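Local coordinates for glucanase (Clostridium thermocellum, PDB 5GXX), which probably hydrolyses internal beta-1,4-glycosidic bonds of cellulose as a family 9 endoglucanase of the cellulosome, at residues V44-N58 and Y98-I112. The protein carries 1 engineered substitution. Residues are numbered along the deposited sequence; the frame is centred on the assembly and turned at random.
Sequences VLGGWYDAGDHVKFN and YLVACDRGDSVVYQI
K56 pairs with I112 through two backbone hydrogen bonds, K56 N to I112 O (2.9 Å) and I112 N to K56 O, and this short antiparallel bridge exemplifies how a small beta-sheet is set among the helices of the family 9 glycosyl hydrolase domain. Strand 56-57 is an outer strand of that three-stranded sheet, with 108-112 in the middle and 136-139 beyond. F57 and Q111 form the next, non-hydrogen-bonded pair: OE1 of Q111 lies at the ring edge of F57, 3.4 Å from CD1, amide and ring planes 71° apart, while NE2 of Q111 bonds to G113 O. V55 CG1 covers one face of the F57 ring over its centre, and a bound Tris molecule lies near the F57 side chain.

Where the strand gives way to helix 58-75, N58 carries the contact onward. Its OD1 receives the Y98 hydroxyl at 2.7 Å, on a lone pair in the carbonyl plane, and its ND2 points at C102 SG (3.5 Å) along a nearly straight N-H line of 165°. The two ends of one amide are thus both held, which fixes its flip. The same sulfur sits above one face of the Y98 ring.

Y98, of helix 85-101, turns its CG anti to the backbone N (chi1 166°), bringing the ring against residues 44-47, with L45 O at its edge. The V44 side chain crosses Y98 at about a right angle, CG1 3.5 Å from Y98 CD2, and its CG2 meets V109. G47 CA lies 3.5 Å from Y98 CB, the backbone itself packing on the tyrosine. Finally, the extended K56 chain runs alongside I112 and past Y98, so that NZ reaches back to two carbonyls of its own segment, V44 O and, at 2.7 Å, G46 O.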
loop_
_atom_site.group_PDB
_atom_site.type_symbol
_atom_site.label_atom_id
_atom_site.label_comp_id
_atom_site.label_asym_id
_atom_site.label_seq_id
_atom_site.Cartn_x
_atom_site.Cartn_y
_atom_site.Cartn_z
ATOM N N VAL A 44 31.115 -12.547 17.911
ATOM C CA VAL A 44 31.512 -13.237 19.132
ATOM C C VAL A 44 30.248 -13.802 19.767
ATOM O O VAL A 44 29.266 -13.081 19.986
ATOM C CB VAL A 44 32.194 -12.294 20.137
ATOM C CG1 VAL A 44 32.679 -13.071 21.352
ATOM C CG2 VAL A 44 33.354 -11.563 19.472
ATOM N N LEU A 45 30.288 -15.097 20.059
ATOM C CA LEU A 45 29.122 -15.805 20.571
ATOM C C LEU A 45 29.031 -15.727 22.087
ATOM O O LEU A 45 30.008 -15.433 22.764
ATOM C CB LEU A 45 29.176 -17.265 20.124
ATOM C CG LEU A 45 29.146 -17.484 18.612
ATOM C CD1 LEU A 45 29.386 -18.957 18.322
ATOM C CD2 LEU A 45 27.801 -17.036 18.074
ATOM N N GLY A 46 27.841 -16.026 22.600
ATOM C CA GLY A 46 27.569 -16.014 24.040
ATOM C C GLY A 46 27.497 -14.631 24.652
ATOM O O GLY A 46 27.234 -13.648 23.955
ATOM N N GLY A 47 27.773 -14.562 25.953
ATOM C CA GLY A 47 27.660 -13.304 26.684
ATOM C C GLY A 47 26.201 -12.936 26.906
ATOM O O GLY A 47 25.299 -13.736 26.635
ATOM N N TRP A 48 25.969 -11.727 27.411
ATOM C CA TRP A 48 24.615 -11.305 27.765
ATOM C C TRP A 48 24.104 -10.192 26.873
ATOM O O TRP A 48 24.862 -9.256 26.600
ATOM C CB TRP A 48 24.539 -10.749 29.187
ATOM C CG TRP A 48 24.854 -11.729 30.286
ATOM C CD1 TRP A 48 24.426 -13.038 30.394
ATOM C CD2 TRP A 48 25.664 -11.476 31.439
ATOM N NE1 TRP A 48 24.914 -13.601 31.559
ATOM C CE2 TRP A 48 25.692 -12.669 32.203
ATOM C CE3 TRP A 48 26.373 -10.356 31.908
ATOM C CZ2 TRP A 48 26.382 -12.763 33.409
ATOM C CZ3 TRP A 48 27.070 -10.460 33.100
ATOM C CH2 TRP A 48 27.070 -11.657 33.839
ATOM N N TYR A 49 22.818 -10.257 26.514
ATOM C CA TYR A 49 22.130 -9.060 26.018
ATOM C C TYR A 49 22.078 -8.063 27.163
ATOM O O TYR A 49 21.940 -8.443 28.341
ATOM C CB TYR A 49 20.721 -9.380 25.512
ATOM C CG TYR A 49 20.754 -10.453 24.461
ATOM C CD1 TYR A 49 21.551 -10.297 23.330
ATOM C CD2 TYR A 49 20.009 -11.622 24.599
ATOM C CE1 TYR A 49 21.610 -11.273 22.358
ATOM C CE2 TYR A 49 20.043 -12.605 23.623
ATOM C CZ TYR A 49 20.843 -12.419 22.506
ATOM O OH TYR A 49 20.914 -13.433 21.578
ATOM N N ASP A 50 22.187 -6.779 26.850
ATOM C CA ASP A 50 22.375 -5.814 27.928
ATOM C C ASP A 50 21.157 -5.617 28.832
ATOM O O ASP A 50 21.263 -5.668 30.071
ATOM C CB ASP A 50 22.793 -4.459 27.348
ATOM C CG ASP A 50 22.994 -3.427 28.432
ATOM O OD1 ASP A 50 23.926 -3.595 29.255
ATOM O OD2 ASP A 50 22.195 -2.460 28.463
ATOM N N ALA A 51 20.005 -5.423 28.210
ATOM C CA ALA A 51 18.847 -4.944 28.944
ATOM C C ALA A 51 17.636 -5.665 28.360
ATOM O O ALA A 51 17.678 -6.893 28.254
ATOM C CB ALA A 51 18.723 -3.419 28.892
ATOM N N GLY A 52 16.570 -4.954 28.009
ATOM C CA GLY A 52 15.439 -5.593 27.328
ATOM C C GLY A 52 15.588 -5.563 25.821
ATOM O O GLY A 52 14.625 -5.793 25.090
ATOM N N ASP A 53 16.837 -5.339 25.413
ATOM C CA ASP A 53 17.267 -5.260 24.025
ATOM C C ASP A 53 18.167 -6.434 23.678
ATOM O O ASP A 53 18.277 -7.404 24.423
ATOM C CB ASP A 53 18.002 -3.932 23.782
ATOM C CG ASP A 53 19.266 -3.788 24.610
ATOM O OD1 ASP A 53 19.459 -4.624 25.523
ATOM O OD2 ASP A 53 20.075 -2.859 24.328
ATOM N N HIS A 54 18.835 -6.353 22.534
ATOM C CA HIS A 54 19.676 -7.462 22.114
ATOM C C HIS A 54 21.106 -7.054 21.747
ATOM O O HIS A 54 21.834 -7.787 21.076
ATOM C CB HIS A 54 18.982 -8.284 21.015
ATOM C CG HIS A 54 17.640 -8.795 21.438
ATOM N ND1 HIS A 54 16.452 -8.270 20.982
ATOM C CD2 HIS A 54 17.306 -9.726 22.365
ATOM C CE1 HIS A 54 15.442 -8.880 21.578
ATOM N NE2 HIS A 54 15.934 -9.765 22.426
ATOM N N VAL A 55 21.528 -5.890 22.220
ATOM C CA VAL A 55 22.902 -5.454 22.025
ATOM C C VAL A 55 23.805 -6.077 23.083
ATOM O O VAL A 55 23.395 -6.221 24.235
ATOM C CB VAL A 55 23.014 -3.919 22.102
ATOM C CG1 VAL A 55 24.453 -3.462 21.793
ATOM C CG2 VAL A 55 22.054 -3.267 21.125
ATOM N N LYS A 56 25.023 -6.445 22.690
ATOM C CA LYS A 56 26.075 -6.805 23.632
ATOM C C LYS A 56 26.960 -5.563 23.794
ATOM O O LYS A 56 27.738 -5.181 22.907
ATOM C CB LYS A 56 26.830 -8.067 23.174
ATOM C CG LYS A 56 25.945 -9.268 22.861
ATOM C CD LYS A 56 26.798 -10.465 22.449
ATOM C CE LYS A 56 25.949 -11.557 21.867
ATOM N NZ LYS A 56 26.834 -12.672 21.450
ATOM N N PHE A 57 26.794 -4.882 24.923
ATOM C CA PHE A 57 27.553 -3.678 25.254
ATOM C C PHE A 57 28.614 -4.062 26.274
ATOM O O PHE A 57 28.283 -4.271 27.439
ATOM C CB PHE A 57 26.680 -2.591 25.890
ATOM C CG PHE A 57 25.813 -1.812 24.929
ATOM C CD1 PHE A 57 26.376 -0.949 24.000
ATOM C CD2 PHE A 57 24.422 -1.823 25.060
ATOM C CE1 PHE A 57 25.558 -0.174 23.174
ATOM C CE2 PHE A 57 23.591 -1.061 24.239
ATOM C CZ PHE A 57 24.168 -0.218 23.287
ATOM N N ASN A 58 29.874 -4.169 25.873
ATOM C CA ASN A 58 30.870 -4.780 26.750
ATOM C C ASN A 58 31.181 -4.020 28.032
ATOM O O ASN A 58 31.612 -4.651 28.993
ATOM C CB ASN A 58 32.202 -5.022 26.019
ATOM C CG ASN A 58 32.180 -6.224 25.095
ATOM O OD1 ASN A 58 31.141 -6.569 24.534
ATOM N ND2 ASN A 58 33.337 -6.882 24.955
ATOM N N TYR A 98 32.808 -15.104 27.192
ATOM C CA TYR A 98 32.590 -14.106 26.154
ATOM C C TYR A 98 33.677 -13.034 26.152
ATOM O O TYR A 98 34.186 -12.724 25.075
ATOM C CB TYR A 98 31.167 -13.514 26.220
ATOM C CG TYR A 98 30.978 -12.258 25.392
ATOM C CD1 TYR A 98 31.223 -11.002 25.939
ATOM C CD2 TYR A 98 30.562 -12.315 24.064
ATOM C CE1 TYR A 98 31.046 -9.844 25.201
ATOM C CE2 TYR A 98 30.388 -11.164 23.313
ATOM C CZ TYR A 98 30.641 -9.935 23.882
ATOM O OH TYR A 98 30.483 -8.771 23.163
ATOM N N LEU A 99 34.059 -12.500 27.310
ATOM C CA LEU A 99 35.081 -11.457 27.332
ATOM C C LEU A 99 36.406 -11.982 26.776
ATOM O O LEU A 99 37.078 -11.273 26.018
ATOM C CB LEU A 99 35.296 -10.899 28.736
ATOM C CG LEU A 99 34.065 -10.272 29.397
ATOM C CD1 LEU A 99 34.429 -9.660 30.747
ATOM C CD2 LEU A 99 33.445 -9.228 28.468
ATOM N N VAL A 100 36.752 -13.217 27.125
ATOM C CA VAL A 100 37.916 -13.891 26.530
ATOM C C VAL A 100 37.776 -14.037 25.014
ATOM O O VAL A 100 38.734 -13.761 24.272
ATOM C CB VAL A 100 38.208 -15.250 27.216
ATOM C CG1 VAL A 100 39.282 -16.092 26.468
ATOM C CG2 VAL A 100 38.707 -15.018 28.627
ATOM N N ALA A 101 36.588 -14.435 24.558
ATOM C CA ALA A 101 36.359 -14.644 23.131
ATOM C C ALA A 101 36.425 -13.365 22.304
ATOM O O ALA A 101 36.576 -13.423 21.080
ATOM C CB ALA A 101 35.056 -15.410 22.884
ATOM N N CYS A 102 36.337 -12.212 22.966
ATOM C CA CYS A 102 36.420 -10.908 22.299
ATOM C C CYS A 102 37.848 -10.472 21.947
ATOM O O CYS A 102 38.021 -9.471 21.254
ATOM C CB CYS A 102 35.842 -9.814 23.191
ATOM S SG CYS A 102 34.035 -9.834 23.256
ATOM N N ASP A 103 38.853 -11.202 22.422
ATOM C CA ASP A 103 40.245 -10.837 22.180
ATOM C C ASP A 103 40.575 -10.762 20.689
ATOM O O ASP A 103 40.269 -11.695 19.946
ATOM C CB ASP A 103 41.179 -11.862 22.832
ATOM C CG ASP A 103 42.648 -11.537 22.637
ATOM O OD1 ASP A 103 43.049 -10.356 22.729
ATOM O OD2 ASP A 103 43.408 -12.501 22.406
ATOM N N ARG A 104 41.202 -9.665 20.267
ATOM C CA ARG A 104 41.742 -9.555 18.908
ATOM C C ARG A 104 43.195 -9.068 18.982
ATOM O O ARG A 104 43.707 -8.463 18.039
ATOM C CB ARG A 104 40.872 -8.640 18.029
ATOM C CG ARG A 104 39.428 -9.105 17.767
ATOM C CD ARG A 104 39.384 -10.403 16.978
ATOM N NE ARG A 104 38.055 -10.912 16.644
ATOM C CZ ARG A 104 37.339 -11.771 17.373
ATOM N NH1 ARG A 104 37.766 -12.233 18.551
ATOM N NH2 ARG A 104 36.162 -12.159 16.901
ATOM N N GLY A 105 43.832 -9.300 20.130
ATOM C CA GLY A 105 45.248 -8.990 20.357
ATOM C C GLY A 105 45.588 -7.572 20.773
ATOM O O GLY A 105 45.725 -7.264 21.962
ATOM N N ASP A 106 45.748 -6.712 19.776
ATOM C CA ASP A 106 46.031 -5.295 19.955
ATOM C C ASP A 106 44.724 -4.513 20.124
ATOM O O ASP A 106 44.716 -3.279 20.136
ATOM C CB ASP A 106 46.737 -4.827 18.686
ATOM C CG ASP A 106 46.082 -5.404 17.432
ATOM O OD1 ASP A 106 44.918 -5.025 17.147
ATOM O OD2 ASP A 106 46.700 -6.267 16.758
ATOM N N SER A 107 43.619 -5.249 20.207
ATOM C CA SER A 107 42.273 -4.687 20.252
ATOM C C SER A 107 41.308 -5.775 20.711
ATOM O O SER A 107 41.688 -6.934 20.855
ATOM C CB SER A 107 41.854 -4.151 18.880
ATOM O OG SER A 107 42.024 -5.138 17.879
ATOM N N VAL A 108 40.061 -5.402 20.979
ATOM C CA VAL A 108 39.024 -6.373 21.335
ATOM C C VAL A 108 37.770 -6.037 20.546
ATOM O O VAL A 108 37.608 -4.884 20.130
ATOM C CB VAL A 108 38.702 -6.364 22.864
ATOM C CG1 VAL A 108 39.941 -6.747 23.683
ATOM C CG2 VAL A 108 38.124 -5.017 23.332
ATOM N N VAL A 109 36.908 -7.030 20.331
ATOM C CA VAL A 109 35.521 -6.782 19.948
ATOM C C VAL A 109 34.873 -6.213 21.207
ATOM O O VAL A 109 34.903 -6.872 22.251
ATOM C CB VAL A 109 34.777 -8.076 19.556
ATOM C CG1 VAL A 109 33.290 -7.801 19.365
ATOM C CG2 VAL A 109 35.365 -8.671 18.278
ATOM N N TYR A 110 34.308 -5.012 21.110
ATOM C CA TYR A 110 33.714 -4.357 22.286
ATOM C C TYR A 110 32.212 -4.128 22.210
ATOM O O TYR A 110 31.619 -3.611 23.160
ATOM C CB TYR A 110 34.449 -3.047 22.609
ATOM C CG TYR A 110 34.178 -1.865 21.694
ATOM C CD1 TYR A 110 34.935 -1.658 20.535
ATOM C CD2 TYR A 110 33.196 -0.920 22.010
ATOM C CE1 TYR A 110 34.695 -0.553 19.715
ATOM C CE2 TYR A 110 32.940 0.177 21.192
ATOM C CZ TYR A 110 33.707 0.362 20.048
ATOM O OH TYR A 110 33.456 1.448 19.235
ATOM N N GLN A 111 31.597 -4.492 21.089
ATOM C CA GLN A 111 30.159 -4.383 20.945
ATOM C C GLN A 111 29.650 -5.321 19.864
ATOM O O GLN A 111 30.299 -5.505 18.835
ATOM C CB GLN A 111 29.774 -2.935 20.628
ATOM C CG GLN A 111 28.282 -2.667 20.614
ATOM C CD GLN A 111 27.949 -1.197 20.634
ATOM O OE1 GLN A 111 28.522 -0.420 21.396
ATOM N NE2 GLN A 111 26.980 -0.815 19.816
ATOM N N ILE A 112 28.485 -5.924 20.085
ATOM C CA ILE A 112 27.786 -6.661 19.032
ATOM C C ILE A 112 26.396 -6.062 18.903
ATOM O O ILE A 112 25.654 -5.987 19.875
ATOM C CB ILE A 112 27.623 -8.176 19.315
ATOM C CG1 ILE A 112 28.951 -8.892 19.603
ATOM C CG2 ILE A 112 26.851 -8.871 18.172
ATOM C CD1 ILE A 112 29.960 -8.928 18.468
#